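Local coordinates for VAO-type flavoprotein oxidase VAO615 (Myceliophthora thermophila, PDB 6F72) that probably works as an oxidoreductase that carries a bicovalently bound FAD and, once reduced, reacts rapidly with molecular oxygen, its natural substrate being unknown, at residues L80-W84 against V109-D113; P124-V130 against G167-M173; Y231-G235 against A247-V251; Q441-F445 against R494-A498. All blocks are in the same frame, centred on the assembly; numbering follows the deposited sequence.

Contact 1. Residues L80-W84 against V109-D113; sequences LKSSW and VPFTD
Pro110 is the bump of this contact, and the indole face of Trp84 is the surface it lies on. With CG anti to the backbone N (chi1 -168°), Trp84 turns its indole toward Pro110. Pro110 CG sits 3.6 Å from the centroid of the six-membered ring of Trp84, 13° off the ring normal, a close CH-pi contact, with CD over the same face. Phe111 fills the angle next to the proline: its edge is turned toward the Trp84 face in an offset edge-to-face pair, planes at 77°. The far rim of Phe111 reaches into the turn 81-84, where CZ lies 3.6 Å from Lys81 O. Lys81 runs extended past both residues, its CG 3.6 Å from Phe111 CE1. Without the indole, an alanine at Trp84 is likely to leave Pro110 lacking its platform and Gln104 its NE1 hydrogen-bond donor. The turn at the C-terminal end of helix 74-81 is thus packed against the loop between helix 101-104 and strand 126-129, with Phe111 also meeting the Trp484 ring.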
loop_
_atom_site.group_PDB
_atom_site.type_symbol
_atom_site.label_atom_id
_atom_site.label_comp_id
_atom_site.label_asym_id
_atom_site.label_seq_id
_atom_site.Cartn_x
_atom_site.Cartn_y
_atom_site.Cartn_z
ATOM N N LEU A 80 9.501 -12.721 18.597
ATOM C CA LEU A 80 9.610 -11.784 17.475
ATOM C C LEU A 80 9.959 -12.475 16.149
ATOM O O LEU A 80 9.489 -12.060 15.081
ATOM C CB LEU A 80 10.664 -10.706 17.772
ATOM C CG LEU A 80 10.446 -9.577 18.779
ATOM C CD1 LEU A 80 11.620 -8.633 18.644
ATOM C CD2 LEU A 80 9.141 -8.811 18.570
ATOM N N LYS A 81 10.776 -13.527 16.238
ATOM C CA LYS A 81 11.313 -14.238 15.066
ATOM C C LYS A 81 10.268 -14.950 14.228
ATOM O O LYS A 81 10.248 -14.786 13.002
ATOM C CB LYS A 81 12.385 -15.244 15.483
ATOM C CG LYS A 81 13.688 -14.610 15.919
ATOM C CD LYS A 81 14.663 -15.679 16.371
ATOM C CE LYS A 81 15.888 -15.052 16.997
ATOM N NZ LYS A 81 17.049 -15.966 16.851
ATOM N N SER A 82 9.396 -15.718 14.877
ATOM C CA SER A 82 8.479 -16.610 14.166
ATOM C C SER A 82 7.480 -15.914 13.230
ATOM O O SER A 82 6.979 -16.549 12.302
ATOM C CB SER A 82 7.748 -17.525 15.142
ATOM O OG SER A 82 6.977 -16.759 16.043
ATOM N N SER A 83 7.207 -14.623 13.459
ATOM C CA SER A 83 6.260 -13.865 12.626
ATOM C C SER A 83 6.820 -12.560 12.040
ATOM O O SER A 83 6.050 -11.720 11.556
ATOM C CB SER A 83 4.982 -13.580 13.426
ATOM O OG SER A 83 4.357 -14.787 13.823
ATOM N N TRP A 84 8.145 -12.399 12.071
ATOM C CA TRP A 84 8.802 -11.143 11.665
ATOM C C TRP A 84 8.577 -10.758 10.201
ATOM O O TRP A 84 8.473 -9.560 9.863
ATOM C CB TRP A 84 10.297 -11.207 11.942
ATOM C CG TRP A 84 10.969 -9.883 11.827
ATOM C CD1 TRP A 84 11.675 -9.415 10.763
ATOM C CD2 TRP A 84 10.979 -8.839 12.809
ATOM N NE1 TRP A 84 12.146 -8.150 11.016
ATOM C CE2 TRP A 84 11.729 -7.764 12.265
ATOM C CE3 TRP A 84 10.437 -8.711 14.099
ATOM C CZ2 TRP A 84 11.966 -6.573 12.971
ATOM C CZ3 TRP A 84 10.657 -7.516 14.804
ATOM C CH2 TRP A 84 11.414 -6.463 14.233
ATOM N N VAL A 109 17.611 -5.845 14.104
ATOM C CA VAL A 109 16.700 -6.905 13.677
ATOM C C VAL A 109 16.904 -8.144 14.551
ATOM O O VAL A 109 17.947 -8.251 15.208
ATOM C CB VAL A 109 16.916 -7.252 12.184
ATOM C CG1 VAL A 109 16.449 -6.102 11.292
ATOM C CG2 VAL A 109 18.375 -7.633 11.909
ATOM N N PRO A 110 15.928 -9.090 14.563
ATOM C CA PRO A 110 16.037 -10.279 15.438
ATOM C C PRO A 110 17.022 -11.371 14.995
ATOM O O PRO A 110 17.259 -12.317 15.754
ATOM C CB PRO A 110 14.612 -10.859 15.423
ATOM C CG PRO A 110 13.741 -9.747 14.927
ATOM C CD PRO A 110 14.604 -9.049 13.917
ATOM N N PHE A 111 17.609 -11.230 13.809
ATOM C CA PHE A 111 18.345 -12.332 13.185
ATOM C C PHE A 111 19.862 -12.128 13.124
ATOM O O PHE A 111 20.578 -12.978 12.608
ATOM C CB PHE A 111 17.733 -12.661 11.804
ATOM C CG PHE A 111 16.274 -13.034 11.871
ATOM C CD1 PHE A 111 15.876 -14.305 12.305
ATOM C CD2 PHE A 111 15.287 -12.099 11.550
ATOM C CE1 PHE A 111 14.528 -14.642 12.387
ATOM C CE2 PHE A 111 13.934 -12.431 11.624
ATOM C CZ PHE A 111 13.557 -13.709 12.041
ATOM N N THR A 112 20.338 -11.003 13.654
ATOM C CA THR A 112 21.763 -10.733 13.748
ATOM C C THR A 112 22.318 -11.119 15.117
ATOM O O THR A 112 21.572 -11.507 16.032
ATOM C CB THR A 112 22.097 -9.259 13.477
ATOM O OG1 THR A 112 21.187 -8.425 14.194
ATOM C CG2 THR A 112 22.016 -8.957 11.990
ATOM N N ASP A 113 23.644 -11.026 15.234
ATOM C CA ASP A 113 24.342 -11.272 16.472
ATOM C C ASP A 113 23.833 -10.367 17.594
ATOM O O ASP A 113 23.713 -9.155 17.382
ATOM C CB ASP A 113 25.833 -11.055 16.281
ATOM C CG ASP A 113 26.638 -11.722 17.360
ATOM O OD1 ASP A 113 26.712 -11.200 18.486
ATOM O OD2 ASP A 113 27.179 -12.795 17.081
#

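Contact 2. Residues P124-V130 against G167-M173; sequences PSYVVNV and GALSLWM. With NAG (2-acetamido-2-deoxy-beta-D-glucopyranose), chain D.
Tyr126 O accepts the backbone N of Ser170 at 2.9 Å, the first of four sound bonds along parallel strands 126-129 and 169-172, the last coming from Val130 just past the first strand. The bond from Val128 N to Ser170 O is the shortest at 2.7 Å; Trp172 N to Val128 O and Val130 N to Trp172 O continue the pattern.

The close packing is apolar. On one face Leu169 CD1 lies 3.7 Å from both Tyr126 CB and Val128 CG2, and helix 133-146 covers this side through Ala139. On the other, Val127 CG1 presses to 3.4 Å from Trp172 CB. With its CG anti to the backbone N (chi1 -176°), the Trp172 indole extends toward the sugar on Asn129, where NAG C1 is bonded to ND2; the NAG methyl C8 comes to the ring edge, 3.9 Å from Trp172 CZ3. Replacing Trp172 by a serine would probably deprive Val127 of its indole neighbour and leave the acetamido methyl without the ring edge it touches. The Pro124 end is looser by contrast: Ala168 O receives only weak bonds from Ser125 N and Tyr126 N, and a water joins Ser125 OG to Gly167 N.

These are the central strands of a mixed four-stranded sheet in the PCMH-type FAD-binding domain, and Met173, just beyond, borders the FAD pocket.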
loop_
_atom_site.group_PDB
_atom_site.type_symbol
_atom_site.label_atom_id
_atom_site.label_comp_id
_atom_site.label_asym_id
_atom_site.label_seq_id
_atom_site.Cartn_x
_atom_site.Cartn_y
_atom_site.Cartn_z
ATOM N N PRO A 124 13.346 6.699 12.409
ATOM C CA PRO A 124 13.369 8.080 12.925
ATOM C C PRO A 124 13.945 8.118 14.347
ATOM O O PRO A 124 13.809 7.139 15.069
ATOM C CB PRO A 124 11.874 8.454 12.981
ATOM C CG PRO A 124 11.184 7.151 13.228
ATOM C CD PRO A 124 11.979 6.138 12.432
ATOM N N SER A 125 14.560 9.237 14.738
ATOM C CA SER A 125 15.073 9.436 16.098
ATOM C C SER A 125 13.982 9.581 17.168
ATOM O O SER A 125 14.115 9.054 18.277
ATOM C CB SER A 125 15.955 10.674 16.134
ATOM O OG SER A 125 17.113 10.491 15.359
ATOM N N TYR A 126 12.931 10.337 16.842
ATOM C CA TYR A 126 11.807 10.607 17.755
ATOM C C TYR A 126 10.475 10.462 17.030
ATOM O O TYR A 126 10.373 10.744 15.826
ATOM C CB TYR A 126 11.900 12.015 18.350
ATOM C CG TYR A 126 13.028 12.190 19.334
ATOM C CD1 TYR A 126 12.846 11.911 20.698
ATOM C CD2 TYR A 126 14.283 12.638 18.906
ATOM C CE1 TYR A 126 13.893 12.068 21.605
ATOM C CE2 TYR A 126 15.333 12.789 19.793
ATOM C CZ TYR A 126 15.134 12.517 21.140
ATOM O OH TYR A 126 16.198 12.686 21.999
ATOM N N VAL A 127 9.463 10.038 17.784
ATOM C CA VAL A 127 8.143 9.703 17.244
ATOM C C VAL A 127 7.078 10.532 17.976
ATOM O O VAL A 127 6.949 10.440 19.211
ATOM C CB VAL A 127 7.855 8.184 17.404
ATOM C CG1 VAL A 127 6.435 7.834 16.980
ATOM C CG2 VAL A 127 8.880 7.331 16.653
ATOM N N VAL A 128 6.330 11.342 17.223
ATOM C CA VAL A 128 5.191 12.108 17.785
ATOM C C VAL A 128 3.955 11.215 17.787
ATOM O O VAL A 128 3.423 10.887 16.721
ATOM C CB VAL A 128 4.902 13.417 17.016
ATOM C CG1 VAL A 128 3.726 14.170 17.647
ATOM C CG2 VAL A 128 6.131 14.305 16.990
ATOM N N ASN A 129 3.513 10.814 18.979
ATOM C CA ASN A 129 2.336 9.970 19.130
ATOM C C ASN A 129 1.101 10.873 19.035
ATOM O O ASN A 129 0.548 11.306 20.054
ATOM C CB ASN A 129 2.418 9.181 20.445
ATOM C CG ASN A 129 1.186 8.332 20.723
ATOM O OD1 ASN A 129 0.294 8.175 19.874
ATOM N ND2 ASN A 129 1.141 7.773 21.936
ATOM N N VAL A 130 0.679 11.137 17.788
ATOM C CA VAL A 130 -0.315 12.175 17.472
ATOM C C VAL A 130 -1.697 11.842 18.034
ATOM O O VAL A 130 -2.216 10.737 17.843
ATOM C CB VAL A 130 -0.379 12.473 15.948
ATOM C CG1 VAL A 130 -1.506 13.448 15.605
ATOM C CG2 VAL A 130 0.954 13.020 15.441
ATOM N N GLY A 167 17.411 10.152 11.244
ATOM C CA GLY A 167 17.476 11.445 11.935
ATOM C C GLY A 167 16.190 12.250 11.956
ATOM O O GLY A 167 16.220 13.461 12.195
ATOM N N ALA A 168 15.062 11.580 11.728
ATOM C CA ALA A 168 13.789 12.262 11.537
ATOM C C ALA A 168 12.918 12.308 12.786
ATOM O O ALA A 168 13.032 11.448 13.683
ATOM C CB ALA A 168 13.011 11.628 10.399
ATOM N N LEU A 169 12.073 13.340 12.833
ATOM C CA LEU A 169 10.923 13.387 13.717
ATOM C C LEU A 169 9.737 12.841 12.933
ATOM O O LEU A 169 9.412 13.361 11.860
ATOM C CB LEU A 169 10.651 14.830 14.162
ATOM C CG LEU A 169 9.481 15.075 15.118
ATOM C CD1 LEU A 169 9.779 14.472 16.477
ATOM C CD2 LEU A 169 9.190 16.561 15.230
ATOM N N SER A 170 9.112 11.792 13.460
ATOM C CA SER A 170 8.020 11.116 12.758
ATOM C C SER A 170 6.658 11.467 13.338
ATOM O O SER A 170 6.463 11.432 14.552
ATOM C CB SER A 170 8.216 9.595 12.764
ATOM O OG SER A 170 7.048 8.913 12.317
ATOM N N LEU A 171 5.719 11.803 12.452
ATOM C CA LEU A 171 4.336 12.018 12.845
ATOM C C LEU A 171 3.652 10.679 12.747
ATOM O O LEU A 171 3.401 10.158 11.654
ATOM C CB LEU A 171 3.659 13.078 11.972
ATOM C CG LEU A 171 4.401 14.414 11.911
ATOM C CD1 LEU A 171 3.837 15.316 10.831
ATOM C CD2 LEU A 171 4.393 15.098 13.274
ATOM N N TRP A 172 3.397 10.103 13.913
ATOM C CA TRP A 172 2.887 8.750 13.995
ATOM C C TRP A 172 1.387 8.829 14.155
ATOM O O TRP A 172 0.901 9.243 15.198
ATOM C CB TRP A 172 3.563 7.992 15.150
ATOM C CG TRP A 172 3.191 6.545 15.293
ATOM C CD1 TRP A 172 3.041 5.638 14.290
ATOM C CD2 TRP A 172 2.977 5.823 16.517
ATOM N NE1 TRP A 172 2.724 4.403 14.797
ATOM C CE2 TRP A 172 2.685 4.480 16.163
ATOM C CE3 TRP A 172 2.997 6.179 17.878
ATOM C CZ2 TRP A 172 2.410 3.485 17.119
ATOM C CZ3 TRP A 172 2.722 5.182 18.837
ATOM C CH2 TRP A 172 2.428 3.850 18.440
ATOM N N MET A 173 0.677 8.406 13.113
ATOM C CA MET A 173 -0.763 8.619 12.944
ATOM C C MET A 173 -1.594 7.411 13.331
ATOM O O MET A 173 -2.832 7.481 13.316
ATOM C CB MET A 173 -1.081 8.954 11.463
ATOM C CG MET A 173 -0.155 9.980 10.836
ATOM S SD MET A 173 0.000 11.493 11.814
ATOM C CE MET A 173 -1.606 12.194 11.494
HETATM C C1 NAG D . 0.065 6.952 22.431
HETATM C C2 NAG D . 0.298 5.767 23.385
HETATM C C3 NAG D . -1.034 5.094 23.725
HETATM C C4 NAG D . -2.048 6.089 24.308
HETATM C C5 NAG D . -2.222 7.232 23.300
HETATM C C6 NAG D . -3.183 8.321 23.784
HETATM C C7 NAG D . 2.537 4.767 23.039
HETATM C C8 NAG D . 3.267 3.631 22.387
HETATM N N2 NAG D . 1.214 4.770 22.845
HETATM O O3 NAG D . -0.822 3.996 24.620
HETATM O O4 NAG D . -3.313 5.439 24.495
HETATM O O5 NAG D . -0.949 7.825 22.978
HETATM O O6 NAG D . -2.532 9.188 24.724
HETATM O O7 NAG D . 3.130 5.622 23.684
HETATM O O HOH W 1 17.303 8.155 13.262
HETATM O O HOH W 2 -1.248 8.477 16.586
#

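Contact 3. Residues Y231-G235 against A247-V251; sequences YTQGG and AADNV. With FAD (flavin-adenine dinucleotide), chain E.
Gly235 O takes the backbone N-H of Ala248 at 3.1 Å, the hydrogen bond that joins the two segments. The same oxygen has Ala247 CB 3.3 Å away, so the carbonyl lies against the start of the 3-10 turn 247-249. Gly235 leaves the helix with positive phi (130°), a conformation in which a CB would collide with the carbonyl O of Gly234.

Ala247 CB is the knob of the contact. It meets Tyr231 CE2 at 3.4 Å, oblique to the ring, and lies equally near Thr232 OG1, a hydroxyl that is hydrogen-bonded to Ile227 O. Thr232 carries its CG2 anti to the backbone N, and this methyl meets Val251 CG2 at 3.3 Å, a close approach for two methyl groups. Ala248 CB packs against Thr232 O.

Tyr231 links this packing to the cofactor. While CE2 touches Ala247, Tyr231 CD1 comes 3.4 Å from FAD O2', which lies at the ring edge; the phenol is hydrogen-bonded to His237 O.

Gln233 lies near the adenine. The arrangement is a buried wall of the FAD pocket in the PCMH-type domain, helix 227-233 carrying Tyr231 and Gln233 beside the cofactor and the 247-251 segment backing it.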
loop_
_atom_site.group_PDB
_atom_site.type_symbol
_atom_site.label_atom_id
_atom_site.label_comp_id
_atom_site.label_asym_id
_atom_site.label_seq_id
_atom_site.Cartn_x
_atom_site.Cartn_y
_atom_site.Cartn_z
ATOM N N TYR A 231 -2.486 4.077 1.299
ATOM C CA TYR A 231 -3.424 3.256 0.535
ATOM C C TYR A 231 -4.411 4.088 -0.336
ATOM O O TYR A 231 -4.359 4.022 -1.575
ATOM C CB TYR A 231 -4.179 2.281 1.457
ATOM C CG TYR A 231 -5.253 1.513 0.725
ATOM C CD1 TYR A 231 -4.932 0.381 -0.046
ATOM C CD2 TYR A 231 -6.597 1.956 0.745
ATOM C CE1 TYR A 231 -5.922 -0.308 -0.744
ATOM C CE2 TYR A 231 -7.584 1.273 0.064
ATOM C CZ TYR A 231 -7.251 0.164 -0.696
ATOM O OH TYR A 231 -8.242 -0.497 -1.375
ATOM N N THR A 232 -5.271 4.881 0.304
ATOM C CA THR A 232 -6.234 5.688 -0.440
ATOM C C THR A 232 -5.512 6.842 -1.130
ATOM O O THR A 232 -5.804 7.148 -2.273
ATOM C CB THR A 232 -7.429 6.184 0.424
ATOM O OG1 THR A 232 -8.201 5.067 0.880
ATOM C CG2 THR A 232 -8.338 7.030 -0.400
ATOM N N GLN A 233 -4.560 7.461 -0.441
ATOM C CA GLN A 233 -3.841 8.612 -0.999
ATOM C C GLN A 233 -3.065 8.291 -2.282
ATOM O O GLN A 233 -2.931 9.149 -3.158
ATOM C CB GLN A 233 -2.918 9.220 0.057
ATOM C CG GLN A 233 -3.686 10.014 1.124
ATOM C CD GLN A 233 -2.825 10.488 2.274
ATOM O OE1 GLN A 233 -1.878 11.255 2.074
ATOM N NE2 GLN A 233 -3.183 10.082 3.503
ATOM N N GLY A 234 -2.573 7.057 -2.390
ATOM C CA GLY A 234 -1.850 6.623 -3.582
ATOM C C GLY A 234 -2.681 5.904 -4.639
ATOM O O GLY A 234 -2.126 5.394 -5.632
ATOM N N GLY A 235 -3.992 5.830 -4.438
ATOM C CA GLY A 235 -4.850 5.088 -5.354
ATOM C C GLY A 235 -5.733 4.140 -4.586
ATOM O O GLY A 235 -6.829 4.533 -4.142
ATOM N N ALA A 247 -10.106 3.092 -4.206
ATOM C CA ALA A 247 -10.258 3.781 -2.919
ATOM C C ALA A 247 -10.429 5.304 -3.067
ATOM O O ALA A 247 -11.395 5.871 -2.544
ATOM C CB ALA A 247 -9.074 3.444 -2.017
ATOM N N ALA A 248 -9.528 5.939 -3.824
ATOM C CA ALA A 248 -9.498 7.383 -4.004
ATOM C C ALA A 248 -10.777 7.985 -4.663
ATOM O O ALA A 248 -11.105 9.155 -4.415
ATOM C CB ALA A 248 -8.251 7.783 -4.754
ATOM N N ASP A 249 -11.473 7.165 -5.467
ATOM C CA ASP A 249 -12.758 7.488 -6.097
ATOM C C ASP A 249 -13.854 7.684 -5.067
ATOM O O ASP A 249 -14.817 8.435 -5.304
ATOM C CB ASP A 249 -13.208 6.353 -7.016
ATOM C CG ASP A 249 -12.415 6.275 -8.285
ATOM O OD1 ASP A 249 -11.723 7.254 -8.655
ATOM O OD2 ASP A 249 -12.504 5.214 -8.932
ATOM N N ASN A 250 -13.702 6.986 -3.940
ATOM C CA ASN A 250 -14.699 6.966 -2.886
ATOM C C ASN A 250 -14.463 8.003 -1.801
ATOM O O ASN A 250 -15.225 8.052 -0.841
ATOM C CB ASN A 250 -14.806 5.570 -2.288
ATOM C CG ASN A 250 -15.487 4.607 -3.223
ATOM O OD1 ASN A 250 -16.696 4.462 -3.177
ATOM N ND2 ASN A 250 -14.710 3.967 -4.113
ATOM N N VAL A 251 -13.438 8.839 -1.962
ATOM C CA VAL A 251 -13.157 9.896 -1.001
ATOM C C VAL A 251 -14.112 11.068 -1.179
ATOM O O VAL A 251 -14.325 11.569 -2.305
ATOM C CB VAL A 251 -11.693 10.394 -1.039
ATOM C CG1 VAL A 251 -11.446 11.390 0.094
ATOM C CG2 VAL A 251 -10.737 9.239 -0.870
HETATM P PA FAD E . 2.604 3.768 5.703
HETATM O O1A FAD E . 3.945 3.188 5.334
HETATM O O2A FAD E . 2.412 4.135 7.148
HETATM O O5B FAD E . 2.339 5.049 4.770
HETATM C C5B FAD E . 2.633 5.042 3.373
HETATM C C4B FAD E . 2.889 6.450 2.850
HETATM O O4B FAD E . 1.759 7.280 3.130
HETATM C C3B FAD E . 4.085 7.146 3.471
HETATM O O3B FAD E . 4.678 7.948 2.442
HETATM C C2B FAD E . 3.496 8.051 4.540
HETATM O O2B FAD E . 4.293 9.220 4.749
HETATM C C1B FAD E . 2.137 8.395 3.955
HETATM N N9A FAD E . 1.062 8.593 4.956
HETATM C C8A FAD E . 0.407 7.612 5.612
HETATM N N7A FAD E . -0.546 8.133 6.426
HETATM C C5A FAD E . -0.509 9.467 6.283
HETATM C C6A FAD E . -1.249 10.615 6.853
HETATM N N6A FAD E . -2.224 10.397 7.763
HETATM N N1A FAD E . -0.907 11.860 6.450
HETATM C C2A FAD E . 0.073 12.084 5.547
HETATM N N3A FAD E . 0.785 11.078 4.979
HETATM C C4A FAD E . 0.544 9.774 5.303
HETATM N N1 FAD E . -2.253 -1.796 -1.841
HETATM C C2 FAD E . -3.330 -2.005 -2.639
HETATM O O2 FAD E . -3.679 -1.102 -3.436
HETATM N N3 FAD E . -4.034 -3.158 -2.599
HETATM C C4 FAD E . -3.730 -4.186 -1.790
HETATM O O4 FAD E . -4.409 -5.237 -1.790
HETATM C C4X FAD E . -2.573 -4.027 -0.881
HETATM N N5 FAD E . -2.206 -5.005 -0.025
HETATM C C5X FAD E . -1.135 -4.859 0.808
HETATM C C6 FAD E . -0.771 -5.892 1.698
HETATM C C7 FAD E . 0.340 -5.710 2.551
HETATM C C7M FAD E . 0.720 -6.837 3.495
HETATM C C8 FAD E . 1.121 -4.420 2.522
HETATM C C8M FAD E . 2.268 -4.088 3.466
HETATM C C9 FAD E . 0.742 -3.414 1.638
HETATM C C9A FAD E . -0.349 -3.579 0.780
HETATM N N10 FAD E . -0.733 -2.538 -0.099
HETATM C C10 FAD E . -1.834 -2.740 -0.958
HETATM C "C1'" FAD E . 0.058 -1.311 -0.168
HETATM C "C2'" FAD E . -0.488 -0.061 0.455
HETATM O "O2'" FAD E . -1.528 0.424 -0.391
HETATM C "C3'" FAD E . 0.682 0.915 0.486
HETATM O "O3'" FAD E . 1.858 0.293 1.049
HETATM C "C4'" FAD E . 0.333 2.173 1.266
HETATM O "O4'" FAD E . 1.355 3.151 1.071
HETATM C "C5'" FAD E . 0.099 1.875 2.748
HETATM O "O5'" FAD E . -0.126 3.066 3.485
HETATM P P FAD E . -0.080 3.024 5.090
HETATM O O1P FAD E . -0.921 1.874 5.565
HETATM O O2P FAD E . -0.345 4.443 5.536
HETATM O O3P FAD E . 1.475 2.680 5.356
#

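Contact 4. Residues Q441-F445 against R494-A498; sequences QVPAF and RDRYA
This is a side-chain packing contact without hydrogen bonds across it, between the turn that precedes strand 448-452 and one side of helix 488-508. Phe445 and Tyr497 form its centre as an offset edge-to-face pair: the edge of Tyr497 is turned to the face of Phe445, centroids 5.4 Å apart and planes at 63°, with Phe445 CE1 3.6 Å from Tyr497 CE2. Tyr497 has its CG anti to the backbone N (chi1 169°), which sends the ring out from the helix to the turn. There its hydroxyl end meets the fork of Val442, the OH lying 3.3 Å from CG2 and 3.4 Å from CG1.

A second layer forms on Arg494. Bent at chi3, its chain carries the guanidinium over Ala444, whose CB sits 3.4 Å from CZ, centred over one face of the flat group. Arg494 NH1 is hydrogen-bonded to Ser481 O, a bond that would limit how far the group can turn. Ala498 CB, one turn along the helix from Arg494, reaches Phe445 CZ at 4.0 Å.

The type I beta turn from Val442 to Phe445 is closed by Phe445 N bonding to Val442 O. The whole is a helix packed on a turn at the edge of the seven-stranded antiparallel sheet, where Phe445 also touches Asn414 of strand 412-419.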
loop_
_atom_site.group_PDB
_atom_site.type_symbol
_atom_site.label_atom_id
_atom_site.label_comp_id
_atom_site.label_asym_id
_atom_site.label_seq_id
_atom_site.Cartn_x
_atom_site.Cartn_y
_atom_site.Cartn_z
ATOM N N GLN A 441 10.294 -17.938 -13.650
ATOM C CA GLN A 441 11.607 -18.616 -13.620
ATOM C C GLN A 441 12.523 -18.026 -12.545
ATOM O O GLN A 441 13.607 -18.575 -12.267
ATOM C CB GLN A 441 12.319 -18.595 -14.998
ATOM C CG GLN A 441 11.512 -19.076 -16.201
ATOM C CD GLN A 441 10.685 -20.318 -15.921
ATOM O OE1 GLN A 441 11.218 -21.371 -15.583
ATOM N NE2 GLN A 441 9.372 -20.194 -16.060
ATOM N N VAL A 442 12.082 -16.914 -11.960
ATOM C CA VAL A 442 12.840 -16.195 -10.939
ATOM C C VAL A 442 12.266 -16.624 -9.570
ATOM O O VAL A 442 11.222 -16.113 -9.157
ATOM C CB VAL A 442 12.773 -14.650 -11.156
ATOM C CG1 VAL A 442 13.805 -13.936 -10.296
ATOM C CG2 VAL A 442 12.996 -14.282 -12.619
ATOM N N PRO A 443 12.937 -17.574 -8.866
ATOM C CA PRO A 443 12.319 -18.240 -7.691
ATOM C C PRO A 443 11.989 -17.335 -6.488
ATOM O O PRO A 443 11.038 -17.628 -5.734
ATOM C CB PRO A 443 13.345 -19.325 -7.318
ATOM C CG PRO A 443 14.194 -19.482 -8.530
ATOM C CD PRO A 443 14.286 -18.107 -9.118
ATOM N N ALA A 444 12.742 -16.249 -6.311
ATOM C CA ALA A 444 12.414 -15.262 -5.269
ATOM C C ALA A 444 11.155 -14.396 -5.569
ATOM O O ALA A 444 10.590 -13.773 -4.669
ATOM C CB ALA A 444 13.623 -14.381 -4.991
ATOM N N PHE A 445 10.720 -14.381 -6.829
ATOM C CA PHE A 445 9.620 -13.527 -7.274
ATOM C C PHE A 445 8.410 -14.312 -7.793
ATOM O O PHE A 445 7.437 -13.713 -8.293
ATOM C CB PHE A 445 10.125 -12.545 -8.333
ATOM C CG PHE A 445 11.075 -11.501 -7.800
ATOM C CD1 PHE A 445 12.430 -11.791 -7.601
ATOM C CD2 PHE A 445 10.624 -10.218 -7.522
ATOM C CE1 PHE A 445 13.304 -10.821 -7.117
ATOM C CE2 PHE A 445 11.498 -9.237 -7.052
ATOM C CZ PHE A 445 12.837 -9.541 -6.843
ATOM N N ARG A 494 19.414 -8.173 -4.744
ATOM C CA ARG A 494 17.995 -8.443 -5.040
ATOM C C ARG A 494 17.181 -7.134 -5.227
ATOM O O ARG A 494 16.322 -7.010 -6.145
ATOM C CB ARG A 494 17.380 -9.356 -3.976
ATOM C CG ARG A 494 16.017 -9.920 -4.357
ATOM C CD ARG A 494 15.547 -10.998 -3.393
ATOM N NE ARG A 494 16.213 -12.270 -3.636
ATOM C CZ ARG A 494 16.082 -13.364 -2.883
ATOM N NH1 ARG A 494 15.280 -13.383 -1.818
ATOM N NH2 ARG A 494 16.749 -14.461 -3.217
ATOM N N ASP A 495 17.479 -6.167 -4.357
ATOM C CA ASP A 495 16.965 -4.799 -4.447
ATOM C C ASP A 495 17.251 -4.164 -5.835
ATOM O O ASP A 495 16.311 -3.685 -6.508
ATOM C CB ASP A 495 17.548 -3.954 -3.296
ATOM C CG ASP A 495 16.608 -2.867 -2.816
ATOM O OD1 ASP A 495 15.376 -2.989 -3.022
ATOM O OD2 ASP A 495 17.112 -1.894 -2.199
ATOM N N ARG A 496 18.518 -4.170 -6.262
ATOM C CA ARG A 496 18.893 -3.605 -7.566
ATOM C C ARG A 496 18.348 -4.407 -8.750
ATOM O O ARG A 496 17.922 -3.814 -9.761
ATOM C CB ARG A 496 20.401 -3.379 -7.699
ATOM C CG ARG A 496 20.956 -2.320 -6.742
ATOM C CD ARG A 496 22.462 -2.143 -6.899
ATOM N NE ARG A 496 23.178 -3.431 -6.937
ATOM C CZ ARG A 496 23.703 -4.071 -5.883
ATOM N NH1 ARG A 496 23.639 -3.564 -4.658
ATOM N NH2 ARG A 496 24.303 -5.231 -6.070
ATOM N N TYR A 497 18.342 -5.737 -8.623
ATOM C CA TYR A 497 17.661 -6.598 -9.595
ATOM C C TYR A 497 16.201 -6.169 -9.810
ATOM O O TYR A 497 15.761 -6.033 -10.961
ATOM C CB TYR A 497 17.725 -8.083 -9.215
ATOM C CG TYR A 497 16.805 -8.938 -10.066
ATOM C CD1 TYR A 497 17.155 -9.293 -11.382
ATOM C CD2 TYR A 497 15.571 -9.370 -9.568
ATOM C CE1 TYR A 497 16.288 -10.054 -12.171
ATOM C CE2 TYR A 497 14.710 -10.138 -10.331
ATOM C CZ TYR A 497 15.053 -10.461 -11.629
ATOM O OH TYR A 497 14.172 -11.218 -12.368
ATOM N N ALA A 498 15.454 -5.958 -8.722
ATOM C CA ALA A 498 14.040 -5.627 -8.864
ATOM C C ALA A 498 13.847 -4.301 -9.630
ATOM O O ALA A 498 13.096 -4.258 -10.598
ATOM C CB ALA A 498 13.340 -5.596 -7.514
#

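Overall arrangement
Following the chain from the N terminus, the four contacts come in series, each closing its loop before the next opens; none nests or crosses. Contact 1 closes a loop of 24 residues, tying the end of helix 74-81 to the loop between helix 101-104 and strand 126-129. Contact 2 then spans 36 residues holding helix 133-146 and strand 150-153, and contact 3 closes a short loop of 11 within the same domain; nearest atoms of these two are about 8 Å apart, and both contribute to the FAD pocket. Contact 4, closing 48 residues, joins a turn and helix 488-508 beside the seven-stranded sheet, its centre about 22 Å from that of contact 1.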